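Local coordinates for protein GLB-12 (Caenorhabditis elegans, PDB 4BJA) that binds heme in a globin fold and serves redox signalling essential for reproduction, with a probable capacity to bind oxygen as in related globins, at residues Q118-T123 with S201-S206; L30-K35 with K193-T198; L39-W44 with F99-T104. The protein carries 1 engineered substitution. All blocks are in the same frame, centred on the assembly; numbering follows the deposited sequence.

Overall arrangement
From the N terminus, the chain first passes 30-35, which opens contact 2, and then 39-44, which opens contact 3. Contact 3 closes at 99-104, joining helix 34-46 to helix 87-108, and lies wholly within the span that contact 2 encloses. The next helix opens contact 1 at 118-123. Helix 185-214 then closes contact 2 at 193-198 and contact 1 at 201-206, so these two cross along the sequence. Contact 3 packs against both of the others: F195 lies on L40, M100 and L103, while V120 touches F99 and L103, and T123 touches F99. Contacts 1 and 3 both reach the heme; contacts 1 and 2 both meet the second subunit.

Contact 1 of 3, residues Q118-T123 with S201-S206; sequences QLVRKT and SQMTDS. With HEM (protoporphyrin IX containing Fe), chain B; SO4 (sulfate ion), chain C.
On the heme side carrying the axial ligand H127, V120, R121 and T123 of helix 113-126 meet Q202, M203 and S206 of helix 185-214; these would be helices F and H of the globin fold. The local axes pass 7.8 Å apart at -45°. V120 CG1 reaches across at about a right angle to M203 CG (3.6 Å, in the conformer described), and also touches Q202 CB. M203 carries on to the heme, its CE 3.6 Å from C3B. R121 bends at chi3 (62°), which sets one face of the guanidinium against S206 CB and brings NH1 to Q202 OE1 at 2.9 Å. That oxygen lies in the guanidinium plane, although NH1 stands above the amide plane. W117 NE1 grips the same OE1. On its other edge the guanidinium holds a sulfate, probably from the crystallisation liquor, through NH2 to O1 (2.8 Å) and NE to O2 (3.1 Å); R125 also binds this ion. S206 OG bonds Q202 O of its own helix at 2.7 Å. With an alanine in place of R121, Q202 OE1 would probably lose one of its two donors and the sulfate its bonds from this guanidinium, leaving R125. T123 O accepts a bond from H127 ND1, the carbonyl-to-histidine link that orients the axial ligand in the proximal pocket of globins.

Contact 2 of 3, residues L30-K35 with K193-T198; sequences LALNKK and KKFLNT
K194 and L32 lie alongside one another, running opposite ways, the leucine's CD2 lying 4.2 Å from K194 CB. The lysine runs out extended until it bends at chi3 (-53°), and this turn brings CE to the carbonyl of A31 and carries NZ to A31 O at 2.8 Å. NZ almost continues the line of the C=O bond, with a C=O...N angle of 166°. The ammonium has a second partner in the carboxylate of D36, so one lysine ties both the connecting segment and the start of the following helix to helix 185-214. The other methyl of L32, CD1, comes obliquely to F195 CD1 at 4.2 Å. F195 holds its ring anti to the backbone N (chi1 168°), which leads it off toward M100, L103 and L107 of helix 87-108. In globin terms this is the lead-in to the first main helix, probably helix A, laid against the last, probably helix H. N33 caps helix 34-46 by bonding its OD1 to the backbone N of D36, and L32, just before it, is buried, against L40 and R37 as well as F195. Next to the leucine, A31 CB faces T198 OG1 at 3.9 Å. That hydroxyl is bonded to K194 O (2.8 Å), which also accepts T198 N. L30 of the second subunit packs on both A31 and T198.

Contact 3 of 3, residues L39-W44 with F99-T104; sequences LLRETW and FMEQLT. With HEM (protoporphyrin IX containing Fe), chain B.
E101 OE1 is gripped by two donors from helix 34-46: R41 NH1 and W44 NE1, each at 3.0 Å. NE1 stands nearly in line with the C-O bond of OE1, and the oxygen lies in the ring plane at its edge. The arginine meets the carboxylate end-on, NH2 taking OE2 at 2.8 Å to complete a two-nitrogen salt bridge. Both carboxylate oxygens lie close to the guanidinium plane, yet the two flat groups are turned 58° apart, and the nitrogens approach from above the carboxylate. R41 leaves its helix with CG anti to the backbone N and then bends at chi2 (59°), which swings the guanidinium across to helix 87-108 and carries CD past the T104 carbonyl. NH1 does double duty, giving a further bond to T104 OG1 at 2.9 Å. T104 OG1 itself donates to M100 O (2.9 Å), so the hydroxyl accepts a hydrogen bond from the arginine and donates one to the backbone. The same oxygen sits over one face of the W44 ring. Farther along the indole, M100 CB makes an off-centre CH-pi contact with the six-membered ring, with W44 CH2 3.7 Å away. At the start of 99-104, F99 lays a ring face on the heme methyl CMB, its CE1 3.6 Å off. The local helix axes run at 137°, and the pairing probably corresponds to the A-E helix contact of the globin fold, which backs the helix carrying H92, an axial heme ligand, probably the distal one.

Contact 1 of 3, residues Q118-T123 with S201-S206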
loop_
_atom_site.group_PDB
_atom_site.type_symbol
_atom_site.label_atom_id
_atom_site.label_comp_id
_atom_site.label_asym_id
_atom_site.label_seq_id
_atom_site.Cartn_x
_atom_site.Cartn_y
_atom_site.Cartn_z
ATOM N N GLN A 118 6.025 10.588 -1.487
ATOM C CA GLN A 118 6.203 11.244 -2.784
ATOM C C GLN A 118 7.517 10.811 -3.474
ATOM O O GLN A 118 7.541 10.609 -4.693
ATOM C CB GLN A 118 6.234 12.759 -2.642
ATOM C CG GLN A 118 4.830 13.374 -2.368
ATOM C CD GLN A 118 4.937 14.856 -2.003
ATOM O OE1 GLN A 118 6.001 15.335 -1.604
ATOM N NE2 GLN A 118 3.843 15.574 -2.132
ATOM N N LEU A 119 8.586 10.730 -2.691
ATOM C CA LEU A 119 9.917 10.292 -3.194
ATOM C C LEU A 119 9.802 8.903 -3.807
ATOM O O LEU A 119 10.278 8.655 -4.935
ATOM C CB LEU A 119 10.960 10.328 -2.072
ATOM C CG LEU A 119 12.345 9.724 -2.461
ATOM C CD1 LEU A 119 13.005 10.480 -3.615
ATOM C CD2 LEU A 119 13.281 9.702 -1.270
ATOM N N VAL A 120 9.140 8.010 -3.101
ATOM C CA VAL A 120 9.086 6.617 -3.610
ATOM C C VAL A 120 8.252 6.535 -4.892
ATOM O O VAL A 120 8.665 5.924 -5.879
ATOM C CB VAL A 120 8.555 5.665 -2.534
ATOM C CG1 VAL A 120 8.395 4.254 -3.108
ATOM C CG2 VAL A 120 9.446 5.676 -1.289
ATOM N N ARG A 121 7.098 7.204 -4.929
ATOM C CA ARG A 121 6.280 7.138 -6.121
ATOM C C ARG A 121 6.939 7.870 -7.302
ATOM O O ARG A 121 6.840 7.400 -8.424
ATOM C CB ARG A 121 4.866 7.630 -5.801
ATOM C CG ARG A 121 4.184 6.652 -4.833
ATOM C CD ARG A 121 2.702 6.735 -4.793
ATOM N NE ARG A 121 2.040 6.421 -6.053
ATOM C CZ ARG A 121 1.330 5.318 -6.314
ATOM N NH1 ARG A 121 1.220 4.305 -5.447
ATOM N NH2 ARG A 121 0.724 5.235 -7.483
ATOM N N LYS A 122 7.639 8.971 -7.054
ATOM C CA LYS A 122 8.300 9.735 -8.111
ATOM C C LYS A 122 9.405 8.882 -8.721
ATOM O O LYS A 122 9.655 8.930 -9.949
ATOM C CB LYS A 122 8.930 11.040 -7.561
ATOM C CG LYS A 122 9.656 11.804 -8.660
ATOM C CD LYS A 122 10.108 13.182 -8.228
ATOM C CE LYS A 122 10.773 13.927 -9.434
ATOM N NZ LYS A 122 11.133 15.309 -9.096
ATOM N N THR A 123 10.077 8.139 -7.849
ATOM C CA THR A 123 11.199 7.278 -8.301
ATOM C C THR A 123 10.631 6.144 -9.137
ATOM O O THR A 123 11.170 5.809 -10.202
ATOM C CB THR A 123 12.003 6.801 -7.084
ATOM O OG1 THR A 123 12.484 7.949 -6.372
ATOM C CG2 THR A 123 13.230 5.938 -7.461
ATOM N N SER A 201 6.221 -2.190 -3.149
ATOM C CA SER A 201 4.844 -2.061 -3.626
ATOM C C SER A 201 4.602 -0.666 -4.240
ATOM O O SER A 201 3.949 -0.567 -5.281
ATOM C CB SER A 201 3.863 -2.354 -2.523
ATOM O OG SER A 201 3.891 -1.319 -1.594
ATOM N N GLN A 202 5.143 0.391 -3.616
ATOM C CA GLN A 202 4.858 1.740 -4.127
ATOM C C GLN A 202 5.635 2.055 -5.392
ATOM O O GLN A 202 5.112 2.738 -6.291
ATOM C CB GLN A 202 5.113 2.773 -3.030
ATOM C CG GLN A 202 4.151 2.532 -1.863
ATOM C CD GLN A 202 2.696 2.527 -2.347
ATOM O OE1 GLN A 202 2.192 3.550 -2.793
ATOM N NE2 GLN A 202 2.040 1.348 -2.319
ATOM N N MET A 203 6.861 1.523 -5.508
ATOM C CA MET A 203 7.555 1.708 -6.780
ATOM C C MET A 203 6.890 0.901 -7.866
ATOM O O MET A 203 6.747 1.392 -8.980
ATOM C CB MET A 203 9.026 1.365 -6.674
ATOM C CG MET A 203 9.774 2.368 -5.845
ATOM S SD MET A 203 11.473 1.844 -5.716
ATOM C CE MET A 203 12.053 2.272 -7.341
ATOM N N THR A 204 6.436 -0.305 -7.542
ATOM C CA THR A 204 5.780 -1.121 -8.528
ATOM C C THR A 204 4.490 -0.460 -9.030
ATOM O O THR A 204 4.238 -0.422 -10.250
ATOM C CB THR A 204 5.491 -2.512 -7.939
ATOM O OG1 THR A 204 6.742 -3.155 -7.654
ATOM C CG2 THR A 204 4.640 -3.360 -8.894
ATOM N N ASP A 205 3.683 0.047 -8.089
ATOM C CA ASP A 205 2.386 0.601 -8.459
ATOM C C ASP A 205 2.520 1.895 -9.231
ATOM O O ASP A 205 1.822 2.089 -10.230
ATOM C CB ASP A 205 1.490 0.755 -7.227
ATOM C CG ASP A 205 0.847 -0.566 -6.794
ATOM O OD1 ASP A 205 1.005 -1.612 -7.475
ATOM O OD2 ASP A 205 0.134 -0.561 -5.763
ATOM N N SER A 206 3.456 2.746 -8.799
ATOM C CA SER A 206 3.643 4.003 -9.482
ATOM C C SER A 206 4.218 3.791 -10.900
ATOM O O SER A 206 3.791 4.431 -11.899
ATOM C CB SER A 206 4.485 4.946 -8.638
ATOM O OG SER A 206 5.782 4.415 -8.359
HETATM C CHA HEM B . 17.881 5.728 -11.766
HETATM C CHB HEM B . 16.615 4.093 -7.388
HETATM C CHC HEM B . 15.702 -0.238 -9.264
HETATM C CHD HEM B . 17.707 1.167 -13.411
HETATM C C1A HEM B . 17.563 5.661 -10.453
HETATM C C2A HEM B . 17.524 6.789 -9.540
HETATM C C3A HEM B . 17.172 6.302 -8.337
HETATM C C4A HEM B . 16.992 4.872 -8.456
HETATM C CMA HEM B . 16.995 7.064 -6.996
HETATM C CAA HEM B . 17.818 8.271 -9.947
HETATM C CBA HEM B . 16.586 9.162 -9.736
HETATM C CGA HEM B . 15.526 8.658 -10.611
HETATM O O1A HEM B . 15.807 8.431 -11.822
HETATM O O2A HEM B . 14.416 8.444 -10.057
HETATM C C1B HEM B . 16.208 2.804 -7.568
HETATM C C2B HEM B . 15.549 1.993 -6.551
HETATM C C3B HEM B . 15.295 0.824 -7.067
HETATM C C4B HEM B . 15.789 0.822 -8.420
HETATM C CMB HEM B . 15.200 2.471 -5.132
HETATM C CAB HEM B . 14.560 -0.321 -6.318
HETATM C CBB HEM B . 14.712 -1.556 -6.726
HETATM C C1C HEM B . 16.146 -0.231 -10.542
HETATM C C2C HEM B . 16.102 -1.354 -11.445
HETATM C C3C HEM B . 16.641 -0.973 -12.589
HETATM C C4C HEM B . 17.088 0.395 -12.452
HETATM C CMC HEM B . 15.480 -2.729 -11.105
HETATM C CAC HEM B . 16.790 -1.883 -13.831
HETATM C CBC HEM B . 16.850 -1.289 -15.009
HETATM C C1D HEM B . 18.003 2.480 -13.316
HETATM C C2D HEM B . 18.782 3.214 -14.268
HETATM C C3D HEM B . 18.826 4.619 -13.759
HETATM C C4D HEM B . 18.064 4.613 -12.543
HETATM C CMD HEM B . 19.455 2.704 -15.563
HETATM C CAD HEM B . 19.565 5.814 -14.392
HETATM C CBD HEM B . 20.859 6.001 -13.583
HETATM C CGD HEM B . 21.895 4.892 -13.748
HETATM O O1D HEM B . 21.902 4.153 -14.756
HETATM O O2D HEM B . 22.743 4.772 -12.853
HETATM N NA HEM B . 17.245 4.487 -9.759
HETATM N NB HEM B . 16.351 2.055 -8.733
HETATM N NC HEM B . 16.758 0.815 -11.202
HETATM N ND HEM B . 17.600 3.342 -12.291
HETATM FE FE HEM B . 17.013 2.695 -10.496
HETATM S S SO4 C . 1.219 8.625 -8.521
HETATM O O1 SO4 C . 0.211 7.626 -8.894
HETATM O O2 SO4 C . 2.515 7.985 -8.679
HETATM O O3 SO4 C . 1.106 9.784 -9.383
HETATM O O4 SO4 C . 1.056 9.065 -7.124
#

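Contact 2 of 3, residues L30-K35 with K193-T198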
loop_
_atom_site.group_PDB
_atom_site.type_symbol
_atom_site.label_atom_id
_atom_site.label_comp_id
_atom_site.label_asym_id
_atom_site.label_seq_id
_atom_site.Cartn_x
_atom_site.Cartn_y
_atom_site.Cartn_z
ATOM N N LEU A 30 0.924 3.715 7.566
ATOM C CA LEU A 30 0.115 2.575 8.015
ATOM C C LEU A 30 0.910 1.340 8.430
ATOM O O LEU A 30 0.577 0.665 9.417
ATOM C CB LEU A 30 -0.891 2.204 6.921
ATOM C CG LEU A 30 -1.798 3.361 6.485
ATOM C CD1 LEU A 30 -2.745 2.839 5.416
ATOM C CD2 LEU A 30 -2.571 3.984 7.661
ATOM N N ALA A 31 1.991 1.077 7.704
ATOM C CA ALA A 31 2.830 -0.111 7.960
ATOM C C ALA A 31 3.862 0.132 9.038
ATOM O O ALA A 31 4.400 -0.840 9.618
ATOM C CB ALA A 31 3.507 -0.551 6.648
ATOM N N LEU A 32 4.178 1.400 9.287
ATOM C CA LEU A 32 5.262 1.754 10.196
ATOM C C LEU A 32 4.633 2.731 11.148
ATOM O O LEU A 32 3.759 3.484 10.738
ATOM C CB LEU A 32 6.380 2.429 9.404
ATOM C CG LEU A 32 6.988 1.518 8.324
ATOM C CD1 LEU A 32 7.792 2.416 7.348
ATOM C CD2 LEU A 32 7.832 0.366 8.987
ATOM N N ASN A 33 4.954 2.611 12.414
ATOM C CA ASN A 33 4.559 3.616 13.364
ATOM C C ASN A 33 5.774 4.488 13.679
ATOM O O ASN A 33 6.850 4.339 13.060
ATOM C CB ASN A 33 3.905 2.929 14.586
ATOM C CG ASN A 33 4.871 2.063 15.397
ATOM O OD1 ASN A 33 6.100 2.220 15.355
ATOM N ND2 ASN A 33 4.302 1.156 16.183
ATOM N N LYS A 34 5.617 5.465 14.565
ATOM C CA LYS A 34 6.720 6.355 14.862
ATOM C C LYS A 34 7.968 5.630 15.382
ATOM O O LYS A 34 9.106 5.910 14.937
ATOM C CB LYS A 34 6.234 7.432 15.865
ATOM C CG LYS A 34 7.339 7.987 16.693
ATOM C CD LYS A 34 8.140 8.894 15.850
ATOM C CE LYS A 34 8.931 9.931 16.626
ATOM N NZ LYS A 34 9.363 10.928 15.598
ATOM N N LYS A 35 7.777 4.710 16.314
ATOM C CA LYS A 35 8.902 3.943 16.858
ATOM C C LYS A 35 9.615 3.117 15.774
ATOM O O LYS A 35 10.859 3.027 15.761
ATOM C CB LYS A 35 8.434 3.022 17.982
ATOM C CG LYS A 35 7.958 3.817 19.221
ATOM C CD LYS A 35 8.608 3.354 20.522
ATOM C CE LYS A 35 8.577 4.477 21.574
ATOM N NZ LYS A 35 7.209 5.084 21.689
ATOM N N LYS A 193 11.787 -5.374 6.947
ATOM C CA LYS A 193 10.959 -6.077 5.943
ATOM C C LYS A 193 9.695 -5.288 5.589
ATOM O O LYS A 193 9.356 -5.196 4.423
ATOM C CB LYS A 193 10.632 -7.511 6.347
ATOM C CG LYS A 193 11.879 -8.411 6.256
ATOM C CD LYS A 193 11.537 -9.851 6.642
ATOM C CE LYS A 193 12.765 -10.755 6.570
ATOM N NZ LYS A 193 12.478 -12.141 7.176
ATOM N N LYS A 194 8.995 -4.743 6.601
ATOM C CA LYS A 194 7.789 -3.946 6.281
ATOM C C LYS A 194 8.132 -2.740 5.431
ATOM O O LYS A 194 7.446 -2.453 4.448
ATOM C CB LYS A 194 7.070 -3.503 7.542
ATOM C CG LYS A 194 6.408 -4.687 8.234
ATOM C CD LYS A 194 5.537 -4.185 9.427
ATOM C CE LYS A 194 6.287 -3.282 10.419
ATOM N NZ LYS A 194 5.367 -2.698 11.502
ATOM N N PHE A 195 9.223 -2.059 5.802
ATOM C CA PHE A 195 9.661 -0.902 5.100
ATOM C C PHE A 195 10.019 -1.245 3.647
ATOM O O PHE A 195 9.527 -0.622 2.682
ATOM C CB PHE A 195 10.872 -0.261 5.854
ATOM C CG PHE A 195 11.592 0.802 5.068
ATOM C CD1 PHE A 195 10.908 1.927 4.575
ATOM C CD2 PHE A 195 12.966 0.676 4.799
ATOM C CE1 PHE A 195 11.555 2.920 3.823
ATOM C CE2 PHE A 195 13.617 1.662 4.030
ATOM C CZ PHE A 195 12.916 2.796 3.553
ATOM N N LEU A 196 10.906 -2.218 3.474
ATOM C CA LEU A 196 11.410 -2.509 2.128
ATOM C C LEU A 196 10.295 -3.083 1.230
ATOM O O LEU A 196 10.257 -2.802 0.013
ATOM C CB LEU A 196 12.617 -3.431 2.232
ATOM C CG LEU A 196 13.868 -2.738 2.788
ATOM C CD1 LEU A 196 14.940 -3.774 2.927
ATOM C CD2 LEU A 196 14.357 -1.642 1.881
ATOM N N ASN A 197 9.387 -3.880 1.807
ATOM C CA ASN A 197 8.225 -4.345 1.051
ATOM C C ASN A 197 7.287 -3.220 0.619
ATOM O O ASN A 197 6.717 -3.259 -0.463
ATOM C CB ASN A 197 7.482 -5.447 1.824
ATOM C CG ASN A 197 8.249 -6.780 1.714
ATOM O OD1 ASN A 197 8.642 -7.154 0.614
ATOM N ND2 ASN A 197 8.439 -7.476 2.795
ATOM N N THR A 198 7.175 -2.207 1.460
ATOM C CA THR A 198 6.368 -1.041 1.091
ATOM C C THR A 198 7.076 -0.240 -0.016
ATOM O O THR A 198 6.411 0.280 -0.908
ATOM C CB THR A 198 6.072 -0.147 2.324
ATOM O OG1 THR A 198 5.404 -0.966 3.304
ATOM C CG2 THR A 198 5.172 1.012 1.957
#

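Contact 3 of 3, residues L39-W44 with F99-T104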
loop_
_atom_site.group_PDB
_atom_site.type_symbol
_atom_site.label_atom_id
_atom_site.label_comp_id
_atom_site.label_asym_id
_atom_site.label_seq_id
_atom_site.Cartn_x
_atom_site.Cartn_y
_atom_site.Cartn_z
ATOM N N LEU A 39 13.487 3.528 14.513
ATOM C CA LEU A 39 14.375 2.346 14.393
ATOM C C LEU A 39 15.017 2.296 12.999
ATOM O O LEU A 39 16.239 2.051 12.884
ATOM C CB LEU A 39 13.584 1.063 14.705
ATOM C CG LEU A 39 14.316 -0.274 14.506
ATOM C CD1 LEU A 39 13.496 -1.301 15.172
ATOM C CD2 LEU A 39 14.473 -0.702 13.000
ATOM N N LEU A 40 14.228 2.554 11.944
ATOM C CA LEU A 40 14.777 2.493 10.572
ATOM C C LEU A 40 15.912 3.466 10.449
ATOM O O LEU A 40 16.984 3.102 9.949
ATOM C CB LEU A 40 13.744 2.850 9.511
ATOM C CG LEU A 40 12.629 1.921 9.206
ATOM C CD1 LEU A 40 11.728 2.643 8.220
ATOM C CD2 LEU A 40 13.228 0.694 8.512
ATOM N N ARG A 41 15.694 4.715 10.898
ATOM C CA ARG A 41 16.740 5.695 10.818
ATOM C C ARG A 41 17.955 5.347 11.688
ATOM O O ARG A 41 19.094 5.445 11.205
ATOM C CB ARG A 41 16.214 7.109 11.137
ATOM C CG ARG A 41 17.256 8.167 10.865
ATOM C CD ARG A 41 17.741 8.193 9.453
ATOM N NE ARG A 41 18.703 9.290 9.264
ATOM C CZ ARG A 41 19.527 9.384 8.227
ATOM N NH1 ARG A 41 19.490 8.454 7.267
ATOM N NH2 ARG A 41 20.370 10.424 8.133
ATOM N N GLU A 42 17.732 4.957 12.944
ATOM C CA GLU A 42 18.869 4.709 13.870
ATOM C C GLU A 42 19.686 3.502 13.410
ATOM O O GLU A 42 20.907 3.563 13.420
ATOM C CB GLU A 42 18.381 4.525 15.288
ATOM C CG GLU A 42 17.805 5.801 15.901
ATOM C CD GLU A 42 17.632 5.719 17.418
ATOM O OE1 GLU A 42 17.394 4.612 17.944
ATOM O OE2 GLU A 42 17.705 6.774 18.095
ATOM N N THR A 43 19.004 2.432 12.988
ATOM C CA THR A 43 19.734 1.264 12.478
ATOM C C THR A 43 20.530 1.568 11.196
ATOM O O THR A 43 21.648 1.084 11.043
ATOM C CB THR A 43 18.863 0.027 12.313
ATOM O OG1 THR A 43 17.747 0.359 11.496
ATOM C CG2 THR A 43 18.370 -0.460 13.692
ATOM N N TRP A 44 19.970 2.330 10.263
ATOM C CA TRP A 44 20.683 2.724 9.080
ATOM C C TRP A 44 21.907 3.567 9.443
ATOM O O TRP A 44 22.997 3.404 8.857
ATOM C CB TRP A 44 19.750 3.494 8.161
ATOM C CG TRP A 44 20.418 4.088 6.925
ATOM C CD1 TRP A 44 20.831 5.385 6.756
ATOM C CD2 TRP A 44 20.689 3.418 5.685
ATOM N NE1 TRP A 44 21.365 5.551 5.506
ATOM C CE2 TRP A 44 21.302 4.363 4.823
ATOM C CE3 TRP A 44 20.497 2.094 5.227
ATOM C CZ2 TRP A 44 21.681 4.053 3.496
ATOM C CZ3 TRP A 44 20.898 1.786 3.933
ATOM C CH2 TRP A 44 21.474 2.759 3.071
ATOM N N PHE A 99 18.856 7.749 -2.128
ATOM C CA PHE A 99 17.406 7.519 -1.973
ATOM C C PHE A 99 17.111 6.919 -0.611
ATOM O O PHE A 99 16.169 7.371 0.052
ATOM C CB PHE A 99 16.960 6.588 -3.105
ATOM C CG PHE A 99 15.588 5.993 -2.950
ATOM C CD1 PHE A 99 15.395 4.780 -2.280
ATOM C CD2 PHE A 99 14.499 6.598 -3.581
ATOM C CE1 PHE A 99 14.130 4.211 -2.197
ATOM C CE2 PHE A 99 13.237 6.014 -3.531
ATOM C CZ PHE A 99 13.044 4.831 -2.817
ATOM N N MET A 100 17.880 5.909 -0.185
ATOM C CA MET A 100 17.674 5.314 1.140
ATOM C C MET A 100 18.030 6.270 2.286
ATOM O O MET A 100 17.382 6.277 3.317
ATOM C CB MET A 100 18.458 3.993 1.254
ATOM C CG MET A 100 17.872 2.911 0.325
ATOM S SD MET A 100 16.223 2.439 0.872
ATOM C CE MET A 100 16.541 2.675 2.631
ATOM N N GLU A 101 19.075 7.071 2.087
ATOM C CA GLU A 101 19.506 8.058 3.071
ATOM C C GLU A 101 18.358 9.061 3.292
ATOM O O GLU A 101 17.972 9.373 4.414
ATOM C CB GLU A 101 20.731 8.805 2.549
ATOM C CG GLU A 101 21.145 10.014 3.390
ATOM C CD GLU A 101 21.512 9.696 4.854
ATOM O OE1 GLU A 101 21.695 8.517 5.283
ATOM O OE2 GLU A 101 21.655 10.679 5.616
ATOM N N GLN A 102 17.825 9.558 2.198
ATOM C CA GLN A 102 16.784 10.606 2.277
ATOM C C GLN A 102 15.511 10.009 2.839
ATOM O O GLN A 102 14.806 10.622 3.689
ATOM C CB GLN A 102 16.434 11.052 0.878
ATOM C CG GLN A 102 17.394 11.861 0.080
ATOM C CD GLN A 102 16.744 12.135 -1.289
ATOM O OE1 GLN A 102 17.002 11.435 -2.284
ATOM N NE2 GLN A 102 15.804 13.078 -1.303
ATOM N N LEU A 103 15.161 8.827 2.328
ATOM C CA LEU A 103 13.884 8.196 2.719
ATOM C C LEU A 103 13.913 7.871 4.230
ATOM O O LEU A 103 12.945 8.165 4.952
ATOM C CB LEU A 103 13.648 6.928 1.849
ATOM C CG LEU A 103 12.422 6.088 2.036
ATOM C CD1 LEU A 103 11.125 6.973 2.056
ATOM C CD2 LEU A 103 12.423 5.071 0.859
ATOM N N THR A 104 15.009 7.297 4.729
ATOM C CA THR A 104 15.063 6.939 6.163
ATOM C C THR A 104 15.079 8.213 7.026
ATOM O O THR A 104 14.479 8.243 8.089
ATOM C CB THR A 104 16.237 6.064 6.563
ATOM O OG1 THR A 104 17.481 6.696 6.204
ATOM C CG2 THR A 104 16.130 4.652 5.937
HETATM C CHA HEM B . 17.881 5.728 -11.766
HETATM C CHB HEM B . 16.615 4.093 -7.388
HETATM C CHC HEM B . 15.702 -0.238 -9.264
HETATM C CHD HEM B . 17.707 1.167 -13.411
HETATM C C1A HEM B . 17.563 5.661 -10.453
HETATM C C2A HEM B . 17.524 6.789 -9.540
HETATM C C3A HEM B . 17.172 6.302 -8.337
HETATM C C4A HEM B . 16.992 4.872 -8.456
HETATM C CMA HEM B . 16.995 7.064 -6.996
HETATM C CAA HEM B . 17.818 8.271 -9.947
HETATM C CBA HEM B . 16.586 9.162 -9.736
HETATM C CGA HEM B . 15.526 8.658 -10.611
HETATM O O1A HEM B . 15.807 8.431 -11.822
HETATM O O2A HEM B . 14.416 8.444 -10.057
HETATM C C1B HEM B . 16.208 2.804 -7.568
HETATM C C2B HEM B . 15.549 1.993 -6.551
HETATM C C3B HEM B . 15.295 0.824 -7.067
HETATM C C4B HEM B . 15.789 0.822 -8.420
HETATM C CMB HEM B . 15.200 2.471 -5.132
HETATM C CAB HEM B . 14.560 -0.321 -6.318
HETATM C CBB HEM B . 14.712 -1.556 -6.726
HETATM C C1C HEM B . 16.146 -0.231 -10.542
HETATM C C2C HEM B . 16.102 -1.354 -11.445
HETATM C C3C HEM B . 16.641 -0.973 -12.589
HETATM C C4C HEM B . 17.088 0.395 -12.452
HETATM C CMC HEM B . 15.480 -2.729 -11.105
HETATM C CAC HEM B . 16.790 -1.883 -13.831
HETATM C CBC HEM B . 16.850 -1.289 -15.009
HETATM C C1D HEM B . 18.003 2.480 -13.316
HETATM C C2D HEM B . 18.782 3.214 -14.268
HETATM C C3D HEM B . 18.826 4.619 -13.759
HETATM C C4D HEM B . 18.064 4.613 -12.543
HETATM C CMD HEM B . 19.455 2.704 -15.563
HETATM C CAD HEM B . 19.565 5.814 -14.392
HETATM C CBD HEM B . 20.859 6.001 -13.583
HETATM C CGD HEM B . 21.895 4.892 -13.748
HETATM O O1D HEM B . 21.902 4.153 -14.756
HETATM O O2D HEM B . 22.743 4.772 -12.853
HETATM N NA HEM B . 17.245 4.487 -9.759
HETATM N NB HEM B . 16.351 2.055 -8.733
HETATM N NC HEM B . 16.758 0.815 -11.202
HETATM N ND HEM B . 17.600 3.342 -12.291
HETATM FE FE HEM B . 17.013 2.695 -10.496
#